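Local coordinates for extracellular matrix-binding protein ebh (Staphylococcus aureus subsp. aureus, PDB 4KJM) that probably helps the bacterium adhere to host tissue by binding extracellular matrix, as a repeat-region fragment of a giant adhesin built from three-helix modules, at residues A[11-14]-A[15-19]; A[19-22]-A[23-27]; A[95-98]-A[99-103]; A[118-121]-A[122-126]. All coordinates share one frame; numbering follows the deposited sequence.

Contact 1 (A[11-14]-A[15-19]); sequences INDK and SGTLA. With ZN (zinc ion), chain E.
Thr17 lays its hydroxyl over the backbone carbonyl of Asp13, with OG1 3.0 Å from Asp13 O. That oxygen takes two donors from the same residue: Thr17 N reaches it at 3.1 Å almost in line with the C=O, whereas OG1 donates from 48° above the carbonyl plane. With OG1 anti to the carbonyl carbon (chi1 -59°), the hydroxyl is turned back along the helix onto the preceding turn. The side chains of the two residues meet at about a right angle, Asp13 OD2 lying 3.3 Å from Thr17 OG1.

The carboxylate of Asp13 divides its oxygens. OD1 binds a zinc ion at 1.9 Å; waters, whose positions are doubtful, and one atom from elsewhere in the structure also surround the metal. OD2 forms a salt bridge with Lys69. Two other waters join Asn12 O to the first amides of the helix, one accepting from Ser15 N and the other from Gly16 N.

On another side of the turn, Leu18 folds its CG over Lys14 O at 3.3 Å, while its amide binds the same oxygen. Leu18 CD1 also rests against Lys14 CG at 4.0 Å. The Lys14 chain runs on to a salt bridge with Glu42 of helix 28-44, fastening this short helix to the longer one. A type I turn from Ile11 to Lys14 separates helix 2-11 from helix 14-18 within the FIVAR region. Zinc and Lys69 together would balance the negative charge of Asp13 and probably favour its ionised form.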
loop_
_atom_site.group_PDB
_atom_site.type_symbol
_atom_site.label_atom_id
_atom_site.label_comp_id
_atom_site.label_asym_id
_atom_site.label_seq_id
_atom_site.Cartn_x
_atom_site.Cartn_y
_atom_site.Cartn_z
ATOM N N ILE A 11 -7.217 -1.449 -10.426
ATOM C CA ILE A 11 -7.765 -0.106 -10.622
ATOM C C ILE A 11 -8.587 0.352 -9.366
ATOM O O ILE A 11 -8.622 1.511 -9.015
ATOM C CB ILE A 11 -8.482 0.175 -11.986
ATOM C CG1 ILE A 11 -9.934 -0.086 -11.946
ATOM C CG2 ILE A 11 -7.892 -0.582 -13.147
ATOM C CD1 ILE A 11 -10.754 1.165 -11.781
ATOM N N ASN A 12 -9.245 -0.587 -8.715
ATOM C CA ASN A 12 -10.134 -0.299 -7.596
ATOM C C ASN A 12 -9.332 0.101 -6.344
ATOM O O ASN A 12 -9.872 0.521 -5.341
ATOM C CB ASN A 12 -10.994 -1.521 -7.290
ATOM C CG ASN A 12 -12.150 -1.709 -8.250
ATOM O OD1 ASN A 12 -12.504 -0.811 -9.007
ATOM N ND2 ASN A 12 -12.750 -2.880 -8.212
ATOM N N ASP A 13 -8.024 -0.030 -6.430
ATOM C CA ASP A 13 -7.175 0.384 -5.334
ATOM C C ASP A 13 -6.585 1.788 -5.461
ATOM O O ASP A 13 -5.881 2.267 -4.615
ATOM C CB ASP A 13 -6.054 -0.585 -5.152
ATOM C CG ASP A 13 -5.376 -0.401 -3.863
ATOM O OD1 ASP A 13 -6.105 -0.126 -2.924
ATOM O OD2 ASP A 13 -4.167 -0.516 -3.815
ATOM N N LYS A 14 -6.913 2.383 -6.575
ATOM C CA LYS A 14 -6.545 3.690 -6.985
ATOM C C LYS A 14 -6.697 4.711 -5.857
ATOM O O LYS A 14 -5.770 5.370 -5.491
ATOM C CB LYS A 14 -7.419 4.033 -8.172
ATOM C CG LYS A 14 -7.307 5.409 -8.760
ATOM C CD LYS A 14 -8.482 5.619 -9.699
ATOM C CE LYS A 14 -8.776 7.057 -10.070
ATOM N NZ LYS A 14 -9.278 7.178 -11.476
ATOM N N SER A 15 -7.882 4.812 -5.304
ATOM C CA SER A 15 -8.114 5.924 -4.417
ATOM C C SER A 15 -7.290 5.824 -3.081
ATOM O O SER A 15 -6.814 6.855 -2.564
ATOM C CB SER A 15 -9.628 6.166 -4.249
ATOM O OG SER A 15 -10.241 5.122 -3.551
ATOM N N GLY A 16 -7.126 4.620 -2.519
ATOM C CA GLY A 16 -6.355 4.452 -1.319
ATOM C C GLY A 16 -4.839 4.688 -1.614
ATOM O O GLY A 16 -4.089 5.272 -0.803
ATOM N N THR A 17 -4.416 4.304 -2.803
ATOM C CA THR A 17 -3.050 4.565 -3.205
ATOM C C THR A 17 -2.799 6.057 -3.312
ATOM O O THR A 17 -1.781 6.569 -2.795
ATOM C CB THR A 17 -2.680 3.826 -4.519
ATOM O OG1 THR A 17 -2.854 2.418 -4.346
ATOM C CG2 THR A 17 -1.251 4.127 -4.887
ATOM N N LEU A 18 -3.727 6.767 -3.936
ATOM C CA LEU A 18 -3.523 8.147 -4.221
ATOM C C LEU A 18 -3.533 8.952 -2.911
ATOM O O LEU A 18 -3.084 10.080 -2.887
ATOM C CB LEU A 18 -4.604 8.674 -5.141
ATOM C CG LEU A 18 -4.593 8.209 -6.598
ATOM C CD1 LEU A 18 -5.693 8.847 -7.497
ATOM C CD2 LEU A 18 -3.230 8.373 -7.177
ATOM N N ALA A 19 -4.154 8.420 -1.866
ATOM C CA ALA A 19 -4.174 9.099 -0.581
ATOM C C ALA A 19 -2.977 8.695 0.330
ATOM O O ALA A 19 -2.845 9.201 1.434
ATOM C CB ALA A 19 -5.447 8.747 0.113
HETATM ZN ZN ZN E . -5.692 -0.172 -1.059
HETATM O O HOH W 1 -8.898 2.293 -2.753
HETATM O O HOH W 2 -10.573 3.531 -5.868
HETATM O O HOH W 3 -4.001 0.429 -1.082
HETATM O O HOH W 4 -7.755 -0.116 0.139
HETATM O O HOH W 5 -4.717 1.333 -0.123
#

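Contact 2 (A[19-22]-A[23-27]); sequences ASQN and FLDAD
Ser20 O is gripped by two successive amides, Leu24 N at 2.9 Å nearly in line with the carbonyl and Phe23 N through a weak, bent bond. The hydroxyl of the same serine caps the helix: OG accepts from Phe23 N at 3.3 Å and is hydrogen-bonded to Thr17 O at the end of the preceding helix. Its chi1 of 75° sets OG between the backbone N and the carbonyl carbon, facing that amide.

The next residue, Gln21, bends at chi2 (-77°) and brings NE2 to Asp25 OD2, one turn on, at 2.9 Å. The bond is nearly straight and lies close to the amide plane, meeting OD2 on its anti side, although amide and carboxylate are turned 64° apart. Arg112 pairs with Asp25 OD1, Val113 N donates to OD2, and Gln21 NE2 has a second acceptor in Gly74 O, so this pair is held between the starts of helices 74-90 and 113-127.

Leu24 leans CG over Ser20 O and brings CD1 to 3.7 Å from Ala19 O. Ala26 CB sits 3.4 Å from Asn22 O. The arrangement is a serine N-cap opening a single short helical turn, here placed where the FIVAR and GA regions meet.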
loop_
_atom_site.group_PDB
_atom_site.type_symbol
_atom_site.label_atom_id
_atom_site.label_comp_id
_atom_site.label_asym_id
_atom_site.label_seq_id
_atom_site.Cartn_x
_atom_site.Cartn_y
_atom_site.Cartn_z
ATOM N N ALA A 19 -4.154 8.420 -1.866
ATOM C CA ALA A 19 -4.174 9.099 -0.581
ATOM C C ALA A 19 -2.977 8.695 0.330
ATOM O O ALA A 19 -2.845 9.201 1.434
ATOM C CB ALA A 19 -5.447 8.747 0.113
ATOM N N SER A 20 -2.148 7.767 -0.098
ATOM C CA SER A 20 -1.063 7.251 0.703
ATOM C C SER A 20 0.172 8.210 0.591
ATOM O O SER A 20 0.442 8.851 -0.427
ATOM C CB SER A 20 -0.681 5.817 0.263
ATOM O OG SER A 20 0.054 5.817 -0.993
ATOM N N GLN A 21 0.948 8.280 1.680
ATOM C CA GLN A 21 2.155 9.103 1.709
ATOM C C GLN A 21 3.135 8.593 0.660
ATOM O O GLN A 21 3.890 9.356 0.036
ATOM C CB GLN A 21 2.761 9.031 3.128
ATOM C CG GLN A 21 4.038 9.838 3.378
ATOM C CD GLN A 21 5.267 9.174 2.804
ATOM O OE1 GLN A 21 5.420 7.951 2.857
ATOM N NE2 GLN A 21 6.204 9.982 2.362
ATOM N N ASN A 22 3.132 7.282 0.437
ATOM C CA ASN A 22 4.071 6.714 -0.514
ATOM C C ASN A 22 3.836 7.197 -1.926
ATOM O O ASN A 22 4.771 7.353 -2.712
ATOM C CB ASN A 22 4.020 5.170 -0.434
ATOM C CG ASN A 22 5.062 4.515 -1.327
ATOM O OD1 ASN A 22 6.279 4.753 -1.171
ATOM N ND2 ASN A 22 4.607 3.582 -2.184
ATOM N N PHE A 23 2.593 7.483 -2.254
ATOM C CA PHE A 23 2.265 8.156 -3.550
ATOM C C PHE A 23 2.522 9.654 -3.501
ATOM O O PHE A 23 3.184 10.225 -4.375
ATOM C CB PHE A 23 0.827 7.906 -3.915
ATOM C CG PHE A 23 0.407 8.672 -5.132
ATOM C CD1 PHE A 23 0.673 8.192 -6.398
ATOM C CD2 PHE A 23 -0.228 9.887 -4.990
ATOM C CE1 PHE A 23 0.286 8.940 -7.497
ATOM C CE2 PHE A 23 -0.563 10.661 -6.080
ATOM C CZ PHE A 23 -0.316 10.168 -7.339
ATOM N N LEU A 24 1.957 10.290 -2.480
ATOM C CA LEU A 24 1.915 11.749 -2.398
ATOM C C LEU A 24 3.334 12.349 -2.433
ATOM O O LEU A 24 3.534 13.344 -3.056
ATOM C CB LEU A 24 1.116 12.223 -1.172
ATOM C CG LEU A 24 -0.419 11.960 -1.093
ATOM C CD1 LEU A 24 -0.955 12.227 0.313
ATOM C CD2 LEU A 24 -1.071 12.821 -2.095
ATOM N N ASP A 25 4.299 11.669 -1.786
ATOM C CA ASP A 25 5.666 12.104 -1.707
ATOM C C ASP A 25 6.592 11.413 -2.743
ATOM O O ASP A 25 7.809 11.609 -2.694
ATOM C CB ASP A 25 6.232 11.954 -0.265
ATOM C CG ASP A 25 5.775 13.066 0.679
ATOM O OD1 ASP A 25 5.312 14.136 0.197
ATOM O OD2 ASP A 25 5.801 12.836 1.914
ATOM N N ALA A 26 6.031 10.572 -3.630
ATOM C CA ALA A 26 6.825 10.006 -4.697
ATOM C C ALA A 26 7.266 11.126 -5.637
ATOM O O ALA A 26 6.627 12.152 -5.704
ATOM C CB ALA A 26 6.029 8.959 -5.450
ATOM N N ASP A 27 8.331 10.904 -6.372
ATOM C CA ASP A 27 8.782 11.806 -7.369
ATOM C C ASP A 27 7.643 12.059 -8.320
ATOM O O ASP A 27 6.921 11.137 -8.660
ATOM C CB ASP A 27 9.916 11.192 -8.193
ATOM C CG ASP A 27 11.138 10.825 -7.354
ATOM O OD1 ASP A 27 11.348 11.371 -6.266
ATOM O OD2 ASP A 27 11.882 9.964 -7.836
#

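Contact 3 (A[95-98]-A[99-103])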
loop_
_atom_site.group_PDB
_atom_site.type_symbol
_atom_site.label_atom_id
_atom_site.label_comp_id
_atom_site.label_asym_id
_atom_site.label_seq_id
_atom_site.Cartn_x
_atom_site.Cartn_y
_atom_site.Cartn_z
ATOM N N LEU A 95 24.359 25.208 17.625
ATOM C CA LEU A 95 23.192 24.752 18.385
ATOM C C LEU A 95 23.625 24.026 19.634
ATOM O O LEU A 95 24.612 23.311 19.616
ATOM C CB LEU A 95 22.309 23.840 17.532
ATOM C CG LEU A 95 21.820 24.461 16.216
ATOM C CD1 LEU A 95 20.891 23.483 15.493
ATOM C CD2 LEU A 95 21.079 25.758 16.461
ATOM N N ASN A 96 22.922 24.241 20.740
ATOM C CA ASN A 96 23.245 23.493 21.931
ATOM C C ASN A 96 22.532 22.152 21.854
ATOM O O ASN A 96 21.728 21.901 20.950
ATOM C CB ASN A 96 22.920 24.273 23.219
ATOM C CG ASN A 96 21.437 24.524 23.401
ATOM O OD1 ASN A 96 20.611 23.715 23.039
ATOM N ND2 ASN A 96 21.107 25.636 23.997
ATOM N N GLN A 97 22.869 21.273 22.780
ATOM C CA GLN A 97 22.366 19.917 22.763
ATOM C C GLN A 97 20.852 19.838 22.850
ATOM O O GLN A 97 20.218 18.971 22.220
ATOM C CB GLN A 97 22.979 19.152 23.928
ATOM C CG GLN A 97 22.542 17.712 24.005
ATOM C CD GLN A 97 22.980 16.917 22.784
ATOM O OE1 GLN A 97 23.943 17.277 22.071
ATOM N NE2 GLN A 97 22.270 15.817 22.529
ATOM N N LYS A 98 20.275 20.698 23.674
ATOM C CA LYS A 98 18.811 20.790 23.834
ATOM C C LYS A 98 18.097 21.126 22.515
ATOM O O LYS A 98 17.119 20.474 22.133
ATOM C CB LYS A 98 18.522 21.878 24.859
ATOM C CG LYS A 98 17.147 21.807 25.485
ATOM C CD LYS A 98 16.810 23.119 26.174
ATOM C CE LYS A 98 15.398 23.130 26.754
ATOM N NZ LYS A 98 15.204 24.212 27.754
ATOM N N GLN A 99 18.609 22.123 21.816
ATOM C CA GLN A 99 18.071 22.484 20.509
ATOM C C GLN A 99 18.232 21.357 19.494
ATOM O O GLN A 99 17.300 21.042 18.766
ATOM C CB GLN A 99 18.753 23.737 19.970
ATOM C CG GLN A 99 18.484 24.971 20.798
ATOM C CD GLN A 99 19.452 26.100 20.568
ATOM O OE1 GLN A 99 20.658 25.899 20.345
ATOM N NE2 GLN A 99 18.918 27.333 20.626
ATOM N N LYS A 100 19.423 20.778 19.414
ATOM C CA LYS A 100 19.635 19.658 18.510
ATOM C C LYS A 100 18.658 18.499 18.774
ATOM O O LYS A 100 18.031 17.995 17.852
ATOM C CB LYS A 100 21.078 19.150 18.604
ATOM C CG LYS A 100 22.118 20.027 17.947
ATOM C CD LYS A 100 23.506 19.436 18.221
ATOM C CE LYS A 100 24.636 20.385 17.857
ATOM N NZ LYS A 100 25.166 20.145 16.496
ATOM N N ASP A 101 18.508 18.117 20.033
ATOM C CA ASP A 101 17.573 17.082 20.434
ATOM C C ASP A 101 16.136 17.390 20.005
ATOM O O ASP A 101 15.418 16.529 19.488
ATOM C CB ASP A 101 17.628 16.887 21.952
ATOM C CG ASP A 101 18.877 16.166 22.401
ATOM O OD1 ASP A 101 19.567 15.606 21.515
ATOM O OD2 ASP A 101 19.197 16.151 23.633
ATOM N N ALA A 102 15.717 18.631 20.158
ATOM C CA ALA A 102 14.340 18.982 19.834
ATOM C C ALA A 102 14.103 18.908 18.333
ATOM O O ALA A 102 13.065 18.400 17.876
ATOM C CB ALA A 102 14.004 20.380 20.339
ATOM N N LEU A 103 15.073 19.429 17.577
ATOM C CA LEU A 103 15.009 19.403 16.103
ATOM C C LEU A 103 15.085 17.985 15.568
ATOM O O LEU A 103 14.425 17.664 14.599
ATOM C CB LEU A 103 16.093 20.313 15.517
ATOM C CG LEU A 103 15.726 21.796 15.673
ATOM C CD1 LEU A 103 16.985 22.644 15.516
ATOM C CD2 LEU A 103 14.683 22.225 14.645
#
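The chain passes from an extended conformation at Leu95 and Asn96 into helix 97-108, whose first bonds run from Lys100 N, Asp101 N and Ala102 N back to Asn96 O, Gln97 O and Lys98 O. Asn96 is the N-cap. Its OD1 receives Gln99 N at 2.8 Å, nearly in line with the side-chain C=O, and chi1 of 65° swings the amide over the helix end to meet it. In return Gln99 OE1 accepts from Asn96 N, also at 2.8 Å. The exchange is a capping box with glutamine in its fourth position, and it opens helix 97-108, within the GA module region. The Asn96 and Gln99 side chains cross at about a right angle, while their amide planes are only 30° apart.

Leu95, just before the cap, turns inward: its CD1 meets Leu103 CD1 at 4.0 Å, and both leucines also pack on helix 113-127. Lys100 CG passes 3.8 Å from Leu95 CB, and the chain then bends at chi4 to carry NZ to Ile89 O near the end of helix 74-90 and Ala92 O just beyond it. On the outer surface Gln97 NE2 approaches the Asp101 carboxylate obliquely, giving a weak bond to OD2 at 3.3 Å.

Contact 4 (A[118-121]-A[122-126]). With ZN (zinc ion), chain H; ZN (zinc ion), chain I; ZN (zinc ion), chain G.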
loop_
_atom_site.group_PDB
_atom_site.type_symbol
_atom_site.label_atom_id
_atom_site.label_comp_id
_atom_site.label_asym_id
_atom_site.label_seq_id
_atom_site.Cartn_x
_atom_site.Cartn_y
_atom_site.Cartn_z
ATOM N N ASP A 118 11.297 21.229 6.230
ATOM C CA ASP A 118 11.085 22.419 7.109
ATOM C C ASP A 118 11.989 22.352 8.325
ATOM O O ASP A 118 12.581 23.355 8.763
ATOM C CB ASP A 118 9.627 22.517 7.559
ATOM C CG ASP A 118 8.697 22.928 6.448
ATOM O OD1 ASP A 118 9.211 23.393 5.446
ATOM O OD2 ASP A 118 7.448 22.811 6.565
ATOM N N VAL A 119 12.093 21.171 8.915
ATOM C CA VAL A 119 13.019 21.033 10.064
ATOM C C VAL A 119 14.465 21.370 9.675
ATOM O O VAL A 119 15.161 22.107 10.385
ATOM C CB VAL A 119 12.945 19.637 10.665
ATOM C CG1 VAL A 119 14.064 19.469 11.706
ATOM C CG2 VAL A 119 11.547 19.379 11.249
ATOM N N GLN A 120 14.950 20.799 8.572
ATOM C CA GLN A 120 16.278 21.127 8.105
ATOM C C GLN A 120 16.465 22.639 7.942
ATOM O O GLN A 120 17.469 23.209 8.358
ATOM C CB GLN A 120 16.557 20.445 6.780
ATOM C CG GLN A 120 17.972 20.743 6.311
ATOM C CD GLN A 120 18.396 19.856 5.165
ATOM O OE1 GLN A 120 17.792 18.834 4.893
ATOM N NE2 GLN A 120 19.459 20.231 4.525
ATOM N N HIS A 121 15.518 23.282 7.280
ATOM C CA HIS A 121 15.607 24.737 7.076
ATOM C C HIS A 121 15.627 25.506 8.404
ATOM O O HIS A 121 16.457 26.391 8.610
ATOM C CB HIS A 121 14.438 25.206 6.215
ATOM C CG HIS A 121 14.362 26.684 6.089
ATOM N ND1 HIS A 121 15.018 27.374 5.098
ATOM C CD2 HIS A 121 13.749 27.613 6.856
ATOM C CE1 HIS A 121 14.806 28.665 5.253
ATOM N NE2 HIS A 121 14.058 28.834 6.324
ATOM N N ASN A 122 14.717 25.133 9.312
ATOM C CA ASN A 122 14.658 25.759 10.641
ATOM C C ASN A 122 15.940 25.585 11.482
ATOM O O ASN A 122 16.413 26.540 12.130
ATOM C CB ASN A 122 13.416 25.296 11.393
ATOM C CG ASN A 122 12.136 25.746 10.693
ATOM O OD1 ASN A 122 12.160 26.654 9.834
ATOM N ND2 ASN A 122 11.045 25.102 11.003
ATOM N N ALA A 123 16.520 24.404 11.430
ATOM C CA ALA A 123 17.841 24.138 12.075
ATOM C C ALA A 123 18.954 25.023 11.562
ATOM O O ALA A 123 19.753 25.558 12.355
ATOM C CB ALA A 123 18.249 22.695 11.871
ATOM N N THR A 124 18.990 25.180 10.239
ATOM C CA THR A 124 20.033 25.952 9.555
ATOM C C THR A 124 19.869 27.430 9.850
ATOM O O THR A 124 20.864 28.151 10.099
ATOM C CB THR A 124 19.954 25.719 8.032
ATOM O OG1 THR A 124 20.222 24.342 7.772
ATOM C CG2 THR A 124 21.004 26.559 7.269
ATOM N N GLU A 125 18.617 27.877 9.799
ATOM C CA GLU A 125 18.259 29.241 10.222
ATOM C C GLU A 125 18.636 29.515 11.683
ATOM O O GLU A 125 19.291 30.523 12.005
ATOM C CB GLU A 125 16.768 29.492 9.957
ATOM C CG GLU A 125 16.335 30.927 10.148
ATOM C CD GLU A 125 16.738 31.833 8.989
ATOM O OE1 GLU A 125 16.396 31.540 7.829
ATOM O OE2 GLU A 125 17.374 32.833 9.239
ATOM N N LEU A 126 18.291 28.622 12.577
ATOM C CA LEU A 126 18.626 28.823 13.982
ATOM C C LEU A 126 20.138 28.793 14.207
ATOM O O LEU A 126 20.677 29.519 15.030
ATOM C CB LEU A 126 17.939 27.751 14.842
ATOM C CG LEU A 126 18.062 27.810 16.350
ATOM C CD1 LEU A 126 17.481 29.119 16.906
ATOM C CD2 LEU A 126 17.357 26.590 16.974
HETATM ZN ZN ZN H . 13.877 31.062 7.040
HETATM ZN ZN ZN I . 16.775 26.402 4.009
HETATM ZN ZN ZN G . 7.419 23.932 4.054
HETATM O O HOH W 6 5.782 22.983 4.651
HETATM O O HOH W 7 7.983 23.207 2.250
HETATM O O HOH W 8 6.515 25.728 3.816
HETATM O O HOH W 9 12.578 31.210 8.561
HETATM O O HOH W 10 13.228 32.152 5.490
#
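His121 and Glu125, one turn apart, both reach toward the same zinc ion. Both ring nitrogens of His121 hold zinc: NE2 binds this ion at about 2.4 Å and ND1 another at 2.3 Å. With CG anti to the backbone N (chi1 173°), the ring stands off the helix beside Glu125, and the two side chains point the same way. Glu125 bends at chi2 (77°) and brings OE1 to 2.7 Å from the zinc on NE2, a long contact; its OE2 binds a further zinc. Two waters and one atom from elsewhere in the structure also bind the NE2 zinc. A separate zinc sits on Asp118, bound unevenly by the carboxylate, OD1 at 2.3 Å with OD2 a longer 2.8 Å away, and by three waters.

Hydrogen bonds along the helix form the second group. Gln120 O accepts both Thr124 N at 3.1 Å and Thr124 OG1 at 3.0 Å, the two reaching it from opposite faces of its plane. Asn122 N, Ala123 N and Glu125 N make the ordinary bonds one turn back.

Apolar and edge contacts make up the rest. Asn122 OD1 lies at the edge of the His121 ring, 3.5 Å from CD2, with its amide steeply turned to the ring. Away from the zinc side, Val119 and Ala123 face helices 74-90 and 97-108, so the three helices pack together in the GA region. Bridging two zinc ions through both nitrogens is consistent with an imidazole that has lost its N-H proton, giving an imidazolate-like ring.

Overall arrangement
From the N terminus, contact 1 (11-19) takes the chain round the turn after helix 2-11 and into helix 14-18. Contact 2 (19-27) carries the chain on through helix 21-24 towards helix 28-44; the two touch through Leu18 and Phe23. Both lie in the FIVAR region. Far along the chain, contact 3 starts helix 97-108 and contact 4 lies within helix 113-127, both in the GA module, where Leu95 and Leu103 pack on Leu126 and Ala123. None nests or crosses: all are local, contacts 1 and 2 joined end to end at Ala19 and the others following in series. The centres of contacts 1 and 3 are about 40 Å apart, on opposite sides of the chain's centre.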